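Local coordinates for occlusion-derived virus envelope protein E66 (Autographa californica nucleopolyhedrovirus, PDB 3VSN) that degrades non-sulfated chondroitin as a lyase of the occlusion-derived virus envelope, and is essential for oral infectivity of the virus, at residues F637-N641 with G642-N646. Sequence-based numbering, arbitrary orientation.
Sequences FVYGN and GFKLN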
loop_
_atom_site.group_PDB
_atom_site.type_symbol
_atom_site.label_atom_id
_atom_site.label_comp_id
_atom_site.label_asym_id
_atom_site.label_seq_id
_atom_site.Cartn_x
_atom_site.Cartn_y
_atom_site.Cartn_z
ATOM N N PHE A 637 20.485 -24.273 -10.998
ATOM C CA PHE A 637 21.486 -25.208 -11.516
ATOM C C PHE A 637 21.172 -26.639 -11.103
ATOM O O PHE A 637 20.567 -26.863 -10.049
ATOM C CB PHE A 637 22.898 -24.799 -11.061
ATOM C CG PHE A 637 23.126 -24.915 -9.572
ATOM C CD1 PHE A 637 22.687 -23.921 -8.704
ATOM C CD2 PHE A 637 23.797 -26.016 -9.039
ATOM C CE1 PHE A 637 22.897 -24.027 -7.335
ATOM C CE2 PHE A 637 24.012 -26.127 -7.670
ATOM C CZ PHE A 637 23.563 -25.128 -6.817
ATOM N N VAL A 638 21.589 -27.595 -11.934
ATOM C CA VAL A 638 21.370 -29.019 -11.674
ATOM C C VAL A 638 21.992 -29.414 -10.339
ATOM O O VAL A 638 23.183 -29.196 -10.103
ATOM C CB VAL A 638 21.915 -29.916 -12.811
ATOM C CG1 VAL A 638 21.818 -31.390 -12.436
ATOM C CG2 VAL A 638 21.164 -29.662 -14.110
ATOM N N TYR A 639 21.162 -29.983 -9.471
ATOM C CA TYR A 639 21.550 -30.329 -8.113
ATOM C C TYR A 639 20.691 -31.508 -7.684
ATOM O O TYR A 639 19.468 -31.399 -7.657
ATOM C CB TYR A 639 21.295 -29.132 -7.197
ATOM C CG TYR A 639 21.655 -29.345 -5.746
ATOM C CD1 TYR A 639 20.700 -29.791 -4.826
ATOM C CD2 TYR A 639 22.948 -29.085 -5.288
ATOM C CE1 TYR A 639 21.027 -29.982 -3.492
ATOM C CE2 TYR A 639 23.284 -29.273 -3.955
ATOM C CZ TYR A 639 22.322 -29.721 -3.067
ATOM O OH TYR A 639 22.658 -29.907 -1.749
ATOM N N GLY A 640 21.322 -32.633 -7.359
ATOM C CA GLY A 640 20.576 -33.860 -7.082
ATOM C C GLY A 640 19.671 -34.212 -8.252
ATOM O O GLY A 640 20.056 -34.063 -9.413
ATOM N N ASN A 641 18.450 -34.644 -7.949
ATOM C CA ASN A 641 17.504 -35.044 -8.990
ATOM C C ASN A 641 16.610 -33.888 -9.446
ATOM O O ASN A 641 15.401 -34.050 -9.610
ATOM C CB ASN A 641 16.655 -36.229 -8.509
ATOM C CG ASN A 641 16.116 -37.068 -9.653
ATOM O OD1 ASN A 641 16.703 -37.122 -10.733
ATOM N ND2 ASN A 641 14.997 -37.744 -9.412
ATOM N N GLY A 642 17.217 -32.722 -9.650
ATOM C CA GLY A 642 16.478 -31.537 -10.066
ATOM C C GLY A 642 17.370 -30.315 -10.138
ATOM O O GLY A 642 18.540 -30.420 -10.508
ATOM N N PHE A 643 16.811 -29.160 -9.783
ATOM C CA PHE A 643 17.540 -27.894 -9.819
ATOM C C PHE A 643 17.504 -27.201 -8.466
ATOM O O PHE A 643 16.560 -27.368 -7.701
ATOM C CB PHE A 643 16.941 -26.947 -10.860
ATOM C CG PHE A 643 16.988 -27.473 -12.260
ATOM C CD1 PHE A 643 18.088 -27.222 -13.076
ATOM C CD2 PHE A 643 15.916 -28.199 -12.776
ATOM C CE1 PHE A 643 18.125 -27.703 -14.377
ATOM C CE2 PHE A 643 15.950 -28.679 -14.073
ATOM C CZ PHE A 643 17.056 -28.430 -14.876
ATOM N N LYS A 644 18.531 -26.406 -8.198
ATOM C CA LYS A 644 18.622 -25.624 -6.979
ATOM C C LYS A 644 18.785 -24.163 -7.378
ATOM O O LYS A 644 19.500 -23.862 -8.326
ATOM C CB LYS A 644 19.818 -26.096 -6.157
ATOM C CG LYS A 644 20.069 -25.356 -4.857
ATOM C CD LYS A 644 21.212 -26.023 -4.104
ATOM C CE LYS A 644 21.687 -25.195 -2.925
ATOM N NZ LYS A 644 20.672 -25.198 -1.836
ATOM N N LEU A 645 18.124 -23.264 -6.654
ATOM C CA LEU A 645 18.215 -21.829 -6.933
ATOM C C LEU A 645 19.651 -21.315 -6.820
ATOM O O LEU A 645 20.368 -21.678 -5.886
ATOM C CB LEU A 645 17.316 -21.041 -5.977
ATOM C CG LEU A 645 15.800 -21.241 -6.100
ATOM C CD1 LEU A 645 15.091 -20.583 -4.926
ATOM C CD2 LEU A 645 15.265 -20.706 -7.424
ATOM N N ASN A 646 20.064 -20.480 -7.774
ATOM C CA ASN A 646 21.369 -19.814 -7.707
ATOM C C ASN A 646 21.482 -18.945 -6.458
ATOM O O ASN A 646 22.531 -18.893 -5.825
ATOM C CB ASN A 646 21.624 -18.955 -8.954
ATOM C CG ASN A 646 21.900 -19.781 -10.201
ATOM O OD1 ASN A 646 22.129 -20.987 -10.130
ATOM N ND2 ASN A 646 21.887 -19.123 -11.356
HETATM O O HOH W 1 17.114 -30.474 -6.681
#
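K644 lies alongside both F637 and Y639, whose rings flank its chain roughly at right angles, on one face of a tight antiparallel β-hairpin of strands 636-639 and 642-645, a worked example of how a lysine's aliphatic chain serves as apolar surface. Its CD sits over the centre of the Y639 ring, 3.6 Å from the centroid, a CH-pi contact almost along the ring normal. Nearer the backbone, its CB rests over a face of the F637 ring, 4.2 Å from its centroid. The lysine is extended as far as CE, with CG anti to the backbone N (chi1 179°), which carries the methylenes alongside the tyrosine; NZ, bent off at the end, makes at most a weak, long cation-pi contact with that ring.

F637 has its CG between N and C (chi1 66°), turning the ring toward the partner strand, and its CD1 meets OD1 of N646, just past that strand, at 3.3 Å. The amide lies at the ring edge, the two planes 21° apart. On the other side of the hairpin, CG2 of V638 touches CE1 of F643 at 3.6 Å. F643 also meets F614 and F656 edge-to-face, tying the hairpin to helix 614-623 and strand 654-658. Backbone bonds fix the register: N of F637 bonds O of K644, N of K644 bonds O of F637, and N of Y639 reaches O of G642 at 2.9 Å.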